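Local coordinates for mandelate racemase/muconate lactonizing enzyme (Roseovarius nubinhibens, PDB 2QDD), which probably acts as a magnesium-dependent enzyme of the enolase superfamily, although its substrate and the reaction it carries out remain unknown, at residues I205-L210 with A233-N238; R216-Q221 with P239-E244; E262-K267 with V287-H292. All coordinates share one frame; numbering follows the deposited sequence. Where two conformers were deposited one is given.

Interaction 1: residues I205-L210 with A233-N238; sequences IAVEVL and ARRVAN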
ATOM      1  N   ILE A 205       1.350  23.934 -10.786  1.00 27.00           N
ATOM      2  CA  ILE A 205       0.911  24.585 -12.021  1.00 28.70           C
ATOM      3  C   ILE A 205       0.189  23.581 -12.915  1.00 26.62           C
ATOM      4  O   ILE A 205      -0.877  23.884 -13.437  1.00 26.24           O
ATOM      5  CB  ILE A 205       2.091  25.279 -12.771  1.00 32.46           C
ATOM      6  CG1 ILE A 205       2.652  26.433 -11.933  1.00 39.53           C
ATOM      7  CG2 ILE A 205       1.635  25.831 -14.119  1.00 31.90           C
ATOM      8  CD1 ILE A 205       4.108  26.781 -12.243  1.00 48.49           C
ATOM      9  N   ALA A 206       0.756  22.380 -13.051  1.00 23.61           N
ATOM     10  CA  ALA A 206       0.117  21.287 -13.801  1.00 22.71           C
ATOM     11  C   ALA A 206      -1.303  20.974 -13.330  1.00 24.88           C
ATOM     12  O   ALA A 206      -2.227  20.913 -14.142  1.00 21.22           O
ATOM     13  CB  ALA A 206       0.973  20.040 -13.755  1.00 22.17           C
ATOM     14  N   VAL A 207      -1.470  20.798 -12.021  1.00 25.41           N
ATOM     15  CA  VAL A 207      -2.784  20.538 -11.422  1.00 28.03           C
ATOM     16  C   VAL A 207      -3.761  21.686 -11.707  1.00 29.74           C
ATOM     17  O   VAL A 207      -4.903  21.444 -12.090  1.00 35.99           O
ATOM     18  CB  VAL A 207      -2.660  20.223  -9.903  1.00 28.24           C
ATOM     19  CG1 VAL A 207      -4.016  20.230  -9.209  1.00 32.50           C
ATOM     20  CG2 VAL A 207      -1.983  18.872  -9.701  1.00 21.36           C
ATOM     21  N   GLU A 208      -3.288  22.923 -11.571  1.00 30.56           N
ATOM     22  CA  GLU A 208      -4.112  24.109 -11.811  1.00 35.00           C
ATOM     23  C   GLU A 208      -4.566  24.289 -13.259  1.00 31.32           C
ATOM     24  O   GLU A 208      -5.753  24.498 -13.497  1.00 32.39           O
ATOM     25  CB  GLU A 208      -3.434  25.386 -11.296  1.00 32.92           C
ATOM     26  CG  GLU A 208      -4.243  26.662 -11.536  1.00 37.73           C
ATOM     27  CD  GLU A 208      -3.439  27.939 -11.341  1.00 49.48           C
ATOM     28  OE1 GLU A 208      -2.194  27.860 -11.227  1.00 54.95           O
ATOM     29  OE2 GLU A 208      -4.057  29.028 -11.307  1.00 51.52           O
ATOM     30  N   VAL A 209      -3.647  24.211 -14.225  1.00 30.40           N
ATOM     31  CA  VAL A 209      -4.070  24.299 -15.627  1.00 28.67           C
ATOM     32  C   VAL A 209      -4.898  23.121 -16.149  1.00 27.27           C
ATOM     33  O   VAL A 209      -5.904  23.334 -16.819  1.00 24.85           O
ATOM     34  CB  VAL A 209      -3.008  24.876 -16.649  1.00 33.80           C
ATOM     35  CG1 VAL A 209      -1.736  25.383 -15.985  1.00 27.80           C
ATOM     36  CG2 VAL A 209      -2.717  23.926 -17.798  1.00 25.42           C
ATOM     37  N   LEU A 210      -4.506  21.893 -15.806  1.00 27.17           N
ATOM     38  CA  LEU A 210      -5.187  20.702 -16.328  1.00 25.89           C
ATOM     39  C   LEU A 210      -6.557  20.467 -15.712  1.00 25.67           C
ATOM     40  O   LEU A 210      -7.418  19.876 -16.347  1.00 32.53           O
ATOM     41  CB  LEU A 210      -4.315  19.448 -16.220  1.00 27.27           C
ATOM     42  CG  LEU A 210      -3.034  19.423 -17.058  1.00 27.40           C
ATOM     43  CD1 LEU A 210      -2.258  18.136 -16.839  1.00 25.88           C
ATOM     44  CD2 LEU A 210      -3.354  19.607 -18.530  1.00 32.24           C
ATOM     45  N   ALA A 233      -0.708  12.974 -12.310  1.00 24.21           N
ATOM     46  CA  ALA A 233      -1.573  11.991 -12.969  1.00 23.91           C
ATOM     47  C   ALA A 233      -2.731  11.519 -12.100  1.00 23.97           C
ATOM     48  O   ALA A 233      -3.832  11.318 -12.601  1.00 33.81           O
ATOM     49  CB  ALA A 233      -0.750  10.798 -13.449  1.00 22.29           C
ATOM     50  N   ARG A 234      -2.474  11.360 -10.797  1.00 26.79           N
ATOM     51  CA  ARG A 234      -3.498  11.028  -9.801  1.00 28.16           C
ATOM     52  C   ARG A 234      -4.581  12.098  -9.608  1.00 28.11           C
ATOM     53  O   ARG A 234      -5.651  11.811  -9.072  1.00 30.64           O
ATOM     54  CB  ARG A 234      -2.844  10.715  -8.458  1.00 26.14           C
ATOM     55  CG  ARG A 234      -2.208   9.338  -8.405  1.00 40.86           C
ATOM     56  CD  ARG A 234      -1.883   8.915  -6.974  1.00 62.75           C
ATOM     57  NE  ARG A 234      -0.652   9.533  -6.475  1.00 72.14           N
ATOM     58  CZ  ARG A 234       0.578   9.061  -6.676  1.00 71.40           C
ATOM     59  NH1 ARG A 234       0.779   7.949  -7.377  1.00 64.47           N
ATOM     60  NH2 ARG A 234       1.620   9.712  -6.172  1.00 70.96           N
ATOM     61  N   ARG A 235      -4.295  13.319 -10.051  1.00 25.47           N
ATOM     62  CA  ARG A 235      -5.075  14.494  -9.689  1.00 22.34           C
ATOM     63  C   ARG A 235      -5.766  15.154 -10.889  1.00 24.58           C
ATOM     64  O   ARG A 235      -6.561  16.079 -10.713  1.00 26.20           O
ATOM     65  CB  ARG A 235      -4.183  15.511  -8.968  1.00 19.80           C
ATOM     66  CG  ARG A 235      -3.578  15.012  -7.651  1.00 22.36           C
ATOM     67  CD  ARG A 235      -3.394  16.155  -6.658  1.00 21.57           C
ATOM     68  NE  ARG A 235      -4.671  16.628  -6.128  1.00 24.28           N
ATOM     69  CZ  ARG A 235      -4.896  17.847  -5.645  1.00 22.99           C
ATOM     70  NH1 ARG A 235      -3.935  18.762  -5.618  1.00 23.16           N
ATOM     71  NH2 ARG A 235      -6.098  18.155  -5.190  1.00 21.22           N
ATOM     72  N   VAL A 236      -5.444  14.696 -12.102  1.00 24.48           N
ATOM     73  CA  VAL A 236      -5.990  15.274 -13.345  1.00 20.66           C
ATOM     74  C   VAL A 236      -6.623  14.186 -14.231  1.00 21.58           C
ATOM     75  O   VAL A 236      -6.506  12.995 -13.933  1.00 21.55           O
ATOM     76  CB  VAL A 236      -4.911  16.090 -14.149  1.00 20.22           C
ATOM     77  CG1 VAL A 236      -4.213  17.117 -13.255  1.00 18.25           C
ATOM     78  CG2 VAL A 236      -3.883  15.177 -14.794  1.00 16.42           C
ATOM     79  N   ALA A 237      -7.276  14.599 -15.317  1.00 25.73           N
ATOM     80  CA  ALA A 237      -8.098  13.699 -16.135  1.00 24.48           C
ATOM     81  C   ALA A 237      -7.527  13.352 -17.525  1.00 25.17           C
ATOM     82  O   ALA A 237      -8.131  12.563 -18.260  1.00 26.84           O
ATOM     83  CB  ALA A 237      -9.508  14.255 -16.257  1.00 23.33           C
ATOM     84  N   ASN A 238      -6.373  13.932 -17.869  1.00 23.19           N
ATOM     85  CA  ASN A 238      -5.724  13.745 -19.179  1.00 23.17           C
ATOM     86  C   ASN A 238      -4.837  12.506 -19.215  1.00 27.69           C
ATOM     87  O   ASN A 238      -4.257  12.147 -18.186  1.00 25.06           O
ATOM     88  CB  ASN A 238      -4.822  14.943 -19.493  1.00 25.98           C
ATOM     89  CG  ASN A 238      -5.598  16.207 -19.756  1.00 31.42           C
ATOM     90  OD1 ASN A 238      -6.139  16.812 -18.836  1.00 37.17           O
ATOM     91  ND2 ASN A 238      -5.644  16.623 -21.019  1.00 27.97           N
TER
HETATM   92  O   HOH W   1      -8.228  17.318 -15.412  1.00 44.10           O

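Interaction 2: residues R216-Q221 with P239-E244; sequences RDWIEQ and PIMLDE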
ATOM      1  N   ARG A 216      -9.016  16.923 -23.276  1.00 34.11           N
ATOM      2  CA  ARG A 216      -8.535  15.637 -22.785  1.00 30.42           C
ATOM      3  C   ARG A 216      -7.489  15.057 -23.721  1.00 29.82           C
ATOM      4  O   ARG A 216      -7.357  13.845 -23.832  1.00 36.87           O
ATOM      5  CB  ARG A 216      -9.698  14.649 -22.621  1.00 29.37           C
ATOM      6  CG  ARG A 216     -10.788  15.110 -21.664  1.00 34.42           C
ATOM      7  CD  ARG A 216     -10.243  15.296 -20.266  1.00 30.91           C
ATOM      8  NE  ARG A 216     -11.267  15.770 -19.342  1.00 35.45           N
ATOM      9  CZ  ARG A 216     -11.250  16.960 -18.749  1.00 35.45           C
ATOM     10  NH1 ARG A 216     -12.224  17.300 -17.920  1.00 41.44           N
ATOM     11  NH2 ARG A 216     -10.268  17.812 -18.987  1.00 32.69           N
ATOM     12  N   ASP A 217      -6.744  15.933 -24.387  1.00 31.28           N
ATOM     13  CA  ASP A 217      -5.621  15.519 -25.229  1.00 29.47           C
ATOM     14  C   ASP A 217      -4.432  15.073 -24.385  1.00 27.74           C
ATOM     15  O   ASP A 217      -4.329  15.450 -23.214  1.00 23.51           O
ATOM     16  CB  ASP A 217      -5.212  16.661 -26.156  1.00 30.10           C
ATOM     17  CG  ASP A 217      -6.391  17.263 -26.882  1.00 32.57           C
ATOM     18  OD1 ASP A 217      -6.951  18.253 -26.374  1.00 39.96           O
ATOM     19  OD2 ASP A 217      -6.772  16.733 -27.949  1.00 45.10           O
ATOM     20  N   TRP A 218      -3.558  14.267 -24.993  1.00 26.54           N
ATOM     21  CA  TRP A 218      -2.245  13.905 -24.446  1.00 27.05           C
ATOM     22  C   TRP A 218      -1.493  15.075 -23.826  1.00 29.56           C
ATOM     23  O   TRP A 218      -1.421  16.158 -24.408  1.00 32.11           O
ATOM     24  CB  TRP A 218      -1.361  13.329 -25.546  1.00 31.33           C
ATOM     25  CG  TRP A 218      -1.572  11.879 -25.860  1.00 34.87           C
ATOM     26  CD1 TRP A 218      -2.118  11.361 -26.999  1.00 32.01           C
ATOM     27  CD2 TRP A 218      -1.193  10.758 -25.052  1.00 33.34           C
ATOM     28  NE1 TRP A 218      -2.125   9.992 -26.943  1.00 35.44           N
ATOM     29  CE2 TRP A 218      -1.558   9.593 -25.763  1.00 33.36           C
ATOM     30  CE3 TRP A 218      -0.589  10.624 -23.795  1.00 28.29           C
ATOM     31  CZ2 TRP A 218      -1.332   8.312 -25.263  1.00 31.05           C
ATOM     32  CZ3 TRP A 218      -0.375   9.346 -23.292  1.00 29.30           C
ATOM     33  CH2 TRP A 218      -0.750   8.208 -24.023  1.00 32.93           C
ATOM     34  N   ILE A 219      -0.934  14.842 -22.642  1.00 30.80           N
ATOM     35  CA  ILE A 219       0.012  15.768 -22.030  1.00 26.75           C
ATOM     36  C   ILE A 219       1.355  15.073 -21.911  1.00 28.43           C
ATOM     37  O   ILE A 219       1.471  14.034 -21.252  1.00 28.88           O
ATOM     38  CB  ILE A 219      -0.452  16.242 -20.623  1.00 26.20           C
ATOM     39  CG1 ILE A 219      -1.872  16.821 -20.667  1.00 24.80           C
ATOM     40  CG2 ILE A 219       0.546  17.244 -20.027  1.00 26.82           C
ATOM     41  CD1 ILE A 219      -2.084  17.976 -21.653  1.00 27.07           C
ATOM     42  N   GLU A 220       2.364  15.643 -22.561  1.00 29.09           N
ATOM     43  CA  GLU A 220       3.691  15.049 -22.569  1.00 37.01           C
ATOM     44  C   GLU A 220       4.546  15.665 -21.474  1.00 33.59           C
ATOM     45  O   GLU A 220       4.726  16.889 -21.430  1.00 30.60           O
ATOM     46  CB  GLU A 220       4.351  15.201 -23.940  1.00 35.18           C
ATOM     47  CG  GLU A 220       5.621  14.378 -24.119  1.00 50.52           C
ATOM     48  CD  GLU A 220       6.407  14.763 -25.368  1.00 57.16           C
ATOM     49  OE1 GLU A 220       5.777  15.081 -26.404  1.00 69.76           O
ATOM     50  OE2 GLU A 220       7.659  14.740 -25.313  1.00 69.02           O
ATOM     51  N   GLN A 221       5.035  14.791 -20.590  1.00 32.97           N
ATOM     52  CA  GLN A 221       6.024  15.093 -19.549  1.00 33.56           C
ATOM     53  C   GLN A 221       5.886  16.480 -18.899  1.00 33.69           C
ATOM     54  O   GLN A 221       6.689  17.383 -19.165  1.00 34.04           O
ATOM     55  CB  GLN A 221       7.449  14.811 -20.057  1.00 35.75           C
ATOM     56  CG  GLN A 221       8.547  14.899 -18.994  1.00 35.29           C
ATOM     57  CD  GLN A 221       8.846  13.597 -18.304  1.00 32.33           C
ATOM     58  OE1 GLN A 221       8.992  12.562 -18.943  1.00 37.51           O
ATOM     59  NE2 GLN A 221       8.977  13.647 -16.983  1.00 40.08           N
ATOM     60  N   PRO A 239      -4.698  11.870 -20.402  1.00 22.97           N
ATOM     61  CA  PRO A 239      -3.619  10.903 -20.637  1.00 24.59           C
ATOM     62  C   PRO A 239      -2.226  11.530 -20.505  1.00 22.06           C
ATOM     63  O   PRO A 239      -1.989  12.621 -21.021  1.00 23.63           O
ATOM     64  CB  PRO A 239      -3.850  10.458 -22.097  1.00 25.13           C
ATOM     65  CG  PRO A 239      -5.260  10.775 -22.389  1.00 22.48           C
ATOM     66  CD  PRO A 239      -5.557  12.017 -21.592  1.00 26.82           C
ATOM     67  N   ILE A 240      -1.323  10.838 -19.813  1.00 25.91           N
ATOM     68  CA  ILE A 240       0.025  11.351 -19.580  0.50 27.56           C
ATOM     69  C   ILE A 240       1.061  10.528 -20.341  1.00 26.03           C
ATOM     70  O   ILE A 240       1.098   9.298 -20.240  1.00 24.22           O
ATOM     71  CB  ILE A 240       0.353  11.498 -18.056  0.50 29.62           C
ATOM     72  CG1 ILE A 240      -0.130  12.858 -17.549  0.50 33.71           C
ATOM     73  CG2 ILE A 240       1.855  11.394 -17.769  0.50 25.51           C
ATOM     74  CD1 ILE A 240      -1.362  12.787 -16.700  0.50 41.93           C
ATOM     75  N   MET A 241       1.876  11.230 -21.127  1.00 27.55           N
ATOM     76  CA  MET A 241       2.973  10.647 -21.894  1.00 26.75           C
ATOM     77  C   MET A 241       4.286  11.010 -21.203  1.00 28.07           C
ATOM     78  O   MET A 241       4.569  12.189 -20.981  1.00 31.42           O
ATOM     79  CB  MET A 241       2.939  11.210 -23.321  1.00 27.10           C
ATOM     80  CG  MET A 241       4.155  10.923 -24.201  1.00 27.12           C
ATOM     81  SD  MET A 241       4.067   9.432 -25.197  1.00 30.24           S
ATOM     82  CE  MET A 241       2.361   9.394 -25.768  1.00 31.40           C
ATOM     83  N   LEU A 242       5.077  10.002 -20.849  1.00 25.14           N
ATOM     84  CA  LEU A 242       6.401  10.247 -20.274  1.00 24.31           C
ATOM     85  C   LEU A 242       7.501  10.118 -21.315  1.00 27.17           C
ATOM     86  O   LEU A 242       7.311   9.458 -22.332  1.00 25.56           O
ATOM     87  CB  LEU A 242       6.671   9.305 -19.105  1.00 21.72           C
ATOM     88  CG  LEU A 242       5.762   9.448 -17.885  1.00 27.04           C
ATOM     89  CD1 LEU A 242       6.186   8.445 -16.846  1.00 21.73           C
ATOM     90  CD2 LEU A 242       5.781  10.855 -17.311  1.00 25.71           C
ATOM     91  N   ASP A 243       8.644  10.756 -21.052  1.00 25.37           N
ATOM     92  CA  ASP A 243       9.735  10.870 -22.025  1.00 25.57           C
ATOM     93  C   ASP A 243      11.084  11.005 -21.313  1.00 24.05           C
ATOM     94  O   ASP A 243      11.776  10.013 -21.100  1.00 23.54           O
ATOM     95  CB  ASP A 243       9.473  12.042 -22.993  1.00 34.74           C
ATOM     96  CG  ASP A 243      10.519  12.154 -24.118  1.00 38.99           C
ATOM     97  OD1 ASP A 243      11.316  11.213 -24.334  1.00 43.87           O
ATOM     98  OD2 ASP A 243      10.536  13.201 -24.801  1.00 46.13           O
ATOM     99  N   GLU A 244      11.441  12.227 -20.927  1.00 26.09           N
ATOM    100  CA  GLU A 244      12.822  12.554 -20.551  1.00 28.37           C
ATOM    101  C   GLU A 244      13.291  11.965 -19.219  1.00 31.23           C
ATOM    102  O   GLU A 244      14.493  11.840 -18.997  1.00 35.59           O
ATOM    103  CB  GLU A 244      13.039  14.068 -20.565  1.00 28.51           C
ATOM    104  CG  GLU A 244      12.984  14.690 -21.964  1.00 29.26           C
ATOM    105  CD  GLU A 244      11.598  15.202 -22.336  1.00 38.36           C
ATOM    106  OE1 GLU A 244      10.628  14.894 -21.613  1.00 39.26           O
ATOM    107  OE2 GLU A 244      11.473  15.916 -23.354  1.00 47.72           O
TER

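Interaction 3: residues E262-K267 with V287-H292; sequences EGVKIK and VGWQMH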
ATOM      1  N   GLU A 262       0.101   6.508 -19.525  1.00 23.15           N
ATOM      2  CA  GLU A 262      -0.583   5.631 -20.473  1.00 21.85           C
ATOM      3  C   GLU A 262       0.230   5.498 -21.769  1.00 21.79           C
ATOM      4  O   GLU A 262      -0.143   4.767 -22.695  1.00 21.04           O
ATOM      5  CB  GLU A 262      -1.974   6.190 -20.785  1.00 19.73           C
ATOM      6  CG  GLU A 262      -2.999   6.021 -19.666  1.00 26.29           C
ATOM      7  CD  GLU A 262      -2.961   7.141 -18.636  1.00 29.10           C
ATOM      8  OE1 GLU A 262      -2.398   8.223 -18.913  1.00 33.79           O
ATOM      9  OE2 GLU A 262      -3.501   6.936 -17.535  1.00 40.76           O
ATOM     10  N   GLY A 263       1.336   6.229 -21.823  1.00 25.83           N
ATOM     11  CA  GLY A 263       2.222   6.206 -22.968  1.00 23.12           C
ATOM     12  C   GLY A 263       3.617   6.656 -22.606  1.00 26.65           C
ATOM     13  O   GLY A 263       3.804   7.419 -21.646  1.00 22.18           O
ATOM     14  N   VAL A 264       4.595   6.171 -23.368  1.00 23.08           N
ATOM     15  CA  VAL A 264       5.971   6.677 -23.315  1.00 23.49           C
ATOM     16  C   VAL A 264       6.514   7.034 -24.710  1.00 25.51           C
ATOM     17  O   VAL A 264       6.079   6.472 -25.711  1.00 18.47           O
ATOM     18  CB  VAL A 264       6.957   5.701 -22.585  1.00 22.00           C
ATOM     19  CG1 VAL A 264       6.452   5.333 -21.184  1.00 24.60           C
ATOM     20  CG2 VAL A 264       7.225   4.438 -23.415  1.00 19.44           C
ATOM     21  N   LYS A 265       7.448   7.984 -24.759  1.00 22.37           N
ATOM     22  CA  LYS A 265       8.355   8.133 -25.897  1.00 24.73           C
ATOM     23  C   LYS A 265       9.574   7.253 -25.708  1.00 23.14           C
ATOM     24  O   LYS A 265      10.123   7.174 -24.607  1.00 28.47           O
ATOM     25  CB  LYS A 265       8.818   9.583 -26.048  1.00 23.25           C
ATOM     26  CG  LYS A 265       7.740  10.540 -26.494  1.00 28.78           C
ATOM     27  CD  LYS A 265       8.348  11.789 -27.086  1.00 39.01           C
ATOM     28  CE  LYS A 265       7.364  12.500 -27.986  1.00 43.09           C
ATOM     29  NZ  LYS A 265       7.774  13.902 -28.272  1.00 50.61           N
ATOM     30  N   ILE A 266       9.993   6.588 -26.780  1.00 21.99           N
ATOM     31  CA  ILE A 266      11.251   5.841 -26.772  1.00 27.71           C
ATOM     32  C   ILE A 266      12.260   6.480 -27.724  1.00 33.62           C
ATOM     33  O   ILE A 266      11.973   6.688 -28.908  1.00 30.29           O
ATOM     34  CB  ILE A 266      11.063   4.346 -27.126  1.00 27.79           C
ATOM     35  CG1 ILE A 266       9.875   3.755 -26.360  1.00 24.99           C
ATOM     36  CG2 ILE A 266      12.340   3.559 -26.818  1.00 22.07           C
ATOM     37  CD1 ILE A 266       9.353   2.503 -26.973  1.00 16.95           C
ATOM     38  N   LYS A 267      13.432   6.806 -27.182  1.00 28.83           N
ATOM     39  CA  LYS A 267      14.489   7.462 -27.938  1.00 26.59           C
ATOM     40  C   LYS A 267      15.808   6.755 -27.670  1.00 26.83           C
ATOM     41  O   LYS A 267      16.297   6.792 -26.544  1.00 31.54           O
ATOM     42  CB  LYS A 267      14.589   8.944 -27.555  1.00 26.81           C
ATOM     43  CG  LYS A 267      13.343   9.746 -27.884  1.00 24.95           C
ATOM     44  CD  LYS A 267      13.553  11.208 -27.666  1.00 26.44           C
ATOM     45  CE  LYS A 267      12.217  11.899 -27.539  1.00 30.76           C
ATOM     46  NZ  LYS A 267      12.410  13.345 -27.253  1.00 38.51           N
ATOM     47  N   VAL A 287       1.980  -4.167 -21.775  1.00 28.83           N
ATOM     48  CA  VAL A 287       1.225  -3.451 -20.739  1.00 22.74           C
ATOM     49  C   VAL A 287       0.232  -2.449 -21.332  1.00 25.03           C
ATOM     50  O   VAL A 287      -0.500  -1.768 -20.603  1.00 28.25           O
ATOM     51  CB  VAL A 287       2.158  -2.769 -19.679  1.00 25.70           C
ATOM     52  CG1 VAL A 287       3.069  -3.790 -19.026  1.00 24.84           C
ATOM     53  CG2 VAL A 287       2.986  -1.646 -20.289  1.00 21.06           C
ATOM     54  N   GLY A 288       0.218  -2.366 -22.659  1.00 23.94           N
ATOM     55  CA  GLY A 288      -0.766  -1.578 -23.389  1.00 26.50           C
ATOM     56  C   GLY A 288      -0.452  -0.098 -23.459  1.00 25.08           C
ATOM     57  O   GLY A 288      -1.362   0.721 -23.534  1.00 26.73           O
ATOM     58  N   TRP A 289       0.835   0.242 -23.433  1.00 25.11           N
ATOM     59  CA  TRP A 289       1.270   1.618 -23.657  1.00 23.95           C
ATOM     60  C   TRP A 289       1.127   1.998 -25.124  1.00 23.43           C
ATOM     61  O   TRP A 289       1.239   1.152 -26.009  1.00 24.42           O
ATOM     62  CB  TRP A 289       2.725   1.807 -23.218  1.00 21.29           C
ATOM     63  CG  TRP A 289       2.925   1.974 -21.733  1.00 27.05           C
ATOM     64  CD1 TRP A 289       1.967   2.224 -20.793  1.00 24.64           C
ATOM     65  CD2 TRP A 289       4.174   1.917 -21.026  1.00 15.37           C
ATOM     66  NE1 TRP A 289       2.538   2.318 -19.546  1.00 28.26           N
ATOM     67  CE2 TRP A 289       3.892   2.138 -19.661  1.00 25.51           C
ATOM     68  CE3 TRP A 289       5.504   1.702 -21.416  1.00 22.44           C
ATOM     69  CZ2 TRP A 289       4.894   2.145 -18.676  1.00 22.65           C
ATOM     70  CZ3 TRP A 289       6.499   1.705 -20.436  1.00 22.74           C
ATOM     71  CH2 TRP A 289       6.184   1.931 -19.085  1.00 21.51           C
ATOM     72  N   GLN A 290       0.878   3.277 -25.373  1.00 27.56           N
ATOM     73  CA  GLN A 290       1.010   3.829 -26.715  1.00 28.94           C
ATOM     74  C   GLN A 290       2.273   4.678 -26.790  1.00 28.62           C
ATOM     75  O   GLN A 290       2.613   5.356 -25.832  1.00 30.44           O
ATOM     76  CB  GLN A 290      -0.216   4.661 -27.053  1.00 31.51           C
ATOM     77  CG  GLN A 290      -1.453   3.832 -27.328  1.00 35.90           C
ATOM     78  CD  GLN A 290      -2.544   4.640 -27.980  1.00 37.39           C
ATOM     79  OE1 GLN A 290      -2.897   5.721 -27.510  1.00 40.57           O
ATOM     80  NE2 GLN A 290      -3.084   4.125 -29.075  1.00 45.25           N
ATOM     81  N   MET A 291       2.984   4.621 -27.914  1.00 25.30           N
ATOM     82  CA  MET A 291       4.405   4.975 -27.933  1.00 25.65           C
ATOM     83  C   MET A 291       4.795   5.830 -29.137  1.00 28.00           C
ATOM     84  O   MET A 291       4.445   5.497 -30.261  1.00 27.42           O
ATOM     85  CB  MET A 291       5.281   3.714 -27.858  1.00 22.40           C
ATOM     86  CG  MET A 291       5.192   2.949 -26.533  1.00 22.57           C
ATOM     87  SD  MET A 291       6.089   1.388 -26.501  1.00 17.23           S
ATOM     88  CE  MET A 291       4.937   0.255 -27.262  1.00 11.18           C
ATOM     89  N   HIS A 292       5.501   6.938 -28.893  1.00 27.32           N
ATOM     90  CA  HIS A 292       6.212   7.666 -29.954  1.00 30.43           C
ATOM     91  C   HIS A 292       7.632   7.127 -30.027  1.00 29.06           C
ATOM     92  O   HIS A 292       8.325   7.067 -29.019  1.00 32.47           O
ATOM     93  CB  HIS A 292       6.285   9.170 -29.670  1.00 26.28           C
ATOM     94  CG  HIS A 292       4.960   9.861 -29.664  1.00 33.93           C
ATOM     95  ND1 HIS A 292       4.333  10.289 -30.813  1.00 38.68           N
ATOM     96  CD2 HIS A 292       4.152  10.224 -28.642  1.00 39.20           C
ATOM     97  CE1 HIS A 292       3.190  10.872 -30.502  1.00 30.84           C
ATOM     98  NE2 HIS A 292       3.056  10.845 -29.189  1.00 43.16           N
TER
HETATM   99  O   HOH W   2      -2.404   3.298 -23.445  1.00 20.59           O

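Interaction 1: residues I205-L210 with A233-N238
The C-terminal end of helix 203-210 meets the loop that follows helix 226-233, and the apolar core of this meeting is Leu210 against Val236. Leu210 CB lies 3.8 Å from Val236 CG1, while further out along the two side chains Leu210 CD1 approaches Val236 CG2 at 3.9 Å. With its chi1 of -52°, Val236 sends CG1 back beside its own backbone N, where the methyl packs against both Leu210 CB and the CA of Val207. These contacts belong to the outer, helical layer of the family's TIM-like barrel: the helix lies between strands 192-196 and 218-220 in the chain, and the loop leads directly into strand 240-242. On one flank, Val207 CG1 sits over one face of the Arg235 guanidinium, 3.9 Å from NH1. That group is held from beyond the chain, NH1 by a salt bridge to Glu262 of a second subunit and NH2 by the carbonyl oxygens of Val236 and Asn238 of that second subunit. On the other flank, Leu210 CD2 rests 4.0 Å from Asn238 OD1, and the amide nitrogen of Asn238 is bonded to the carbonyl oxygens of Ala215 and Asp217. No direct hydrogen bond joins the segments. Instead a water donates a hydrogen bond to Leu210 O at 2.8 Å and accepts one from Ala237 N at 2.9 Å.

Interaction 2: residues R216-Q221 with P239-E244
Trp218 has its six-membered ring sandwiched between Pro239 and Met241, which lie over opposite faces as CH-pi partners. The methyl CE of Met241 is nearly on the ring normal, 3.5 Å from the centroid, whereas Pro239 CB stands at 3.9 Å on the other face, 20° off that normal. Bends at chi2 and chi3 curl the methionine back over the indole, making a Met-aromatic contact with SD more distant than CE. The setting is a beta-alpha-beta unit of the barrel, in which parallel strands 218-220 and 240-242 are joined through helix 226-233. Ile219 N bonds to Pro239 O, Met241 N to Ile219 O and Gln221 N to Met241 O, the second of these almost straight at 178°. Where the strands end, Glu220, Asp243 and Glu244 gather with Asp196 of strand 192-196 as the magnesium ligands. No metal is bound to this chain, and Glu220 OE2 lies 3.3 Å from Asp243 OD2; salt bridges from Lys265 to Glu220 and from Lys267 and Arg270 to Asp243 probably ease the crowding of charge, while Glu244 OE2 is hydrogen-bonded to Tyr59 OH. Gln221 OE1 accepts the backbone N-H of Asp243 at 2.8 Å, with the donor in the amide carbonyl plane.

Interaction 3: residues E262-K267 with V287-H292
Val264 and Trp289 meet face-on: the valine methyl CG1 stands over the six-membered ring of the indole, 3.8 Å from its centroid and 16° off the normal. Parallel strands 263-266 and 290-293, neighbours in the family's TIM-like barrel, carry the contact, with Trp289 just ahead of the second strand. The opposite face of the indole takes CG2 of Val287, so that the ring is wedged between two valines. Val264 and Met291 lie side by side and point the same way, toward the outer helices, with CG2 of the valine near CG of the methionine. With CG of Met291 beside its own backbone N (chi1 -67°), an extended chi2 carries SD to Ile266 CD1, 3.5 Å away. On the other surface of the sheet, the extended chain of Lys265 crosses His292 obliquely, its CG 3.8 Å from His292 CB and its CE close to the imidazole. The lysine thereby reaches into the barrel, where NZ forms a salt bridge with the magnesium ligand Glu220; His292 ND1 is bonded instead to Ala320 O. Along the backbone, Gln290 N bonds to Glu262 O, His292 N to Val264 O and Ile266 N to His292 O, the last at 2.8 Å; the bond from Val264 N to Gln290 O is weak. At Gly288, in the Schellman motif that ends helix 274-287, a water donates hydrogen bonds to Gly288 O and to Glu262 O, each at 2.8 Å.

In the fold
Read from the N terminus, the chain enters interaction 1 on helix 203-210, then interaction 2 on strand 218-220, and after helix 226-233 completes them in the same order, so the two contacts cross. Interaction 1 closes a loop of 22 residues that runs through strand 218-220 and helix 226-233, while interaction 2 pairs two barrel-wall strands and closes a 17-residue connection holding the same helix. They touch where Leu210 and Asn238 pack on Ile219. Interaction 3 follows in series, closing 19 mostly helical residues between strands 263-266 and 290-293. Strand 240-242 adjoins strand 263-266, joined to it by Leu242 O with Lys265 N, so that interactions 2 and 3 form one run of four parallel strands.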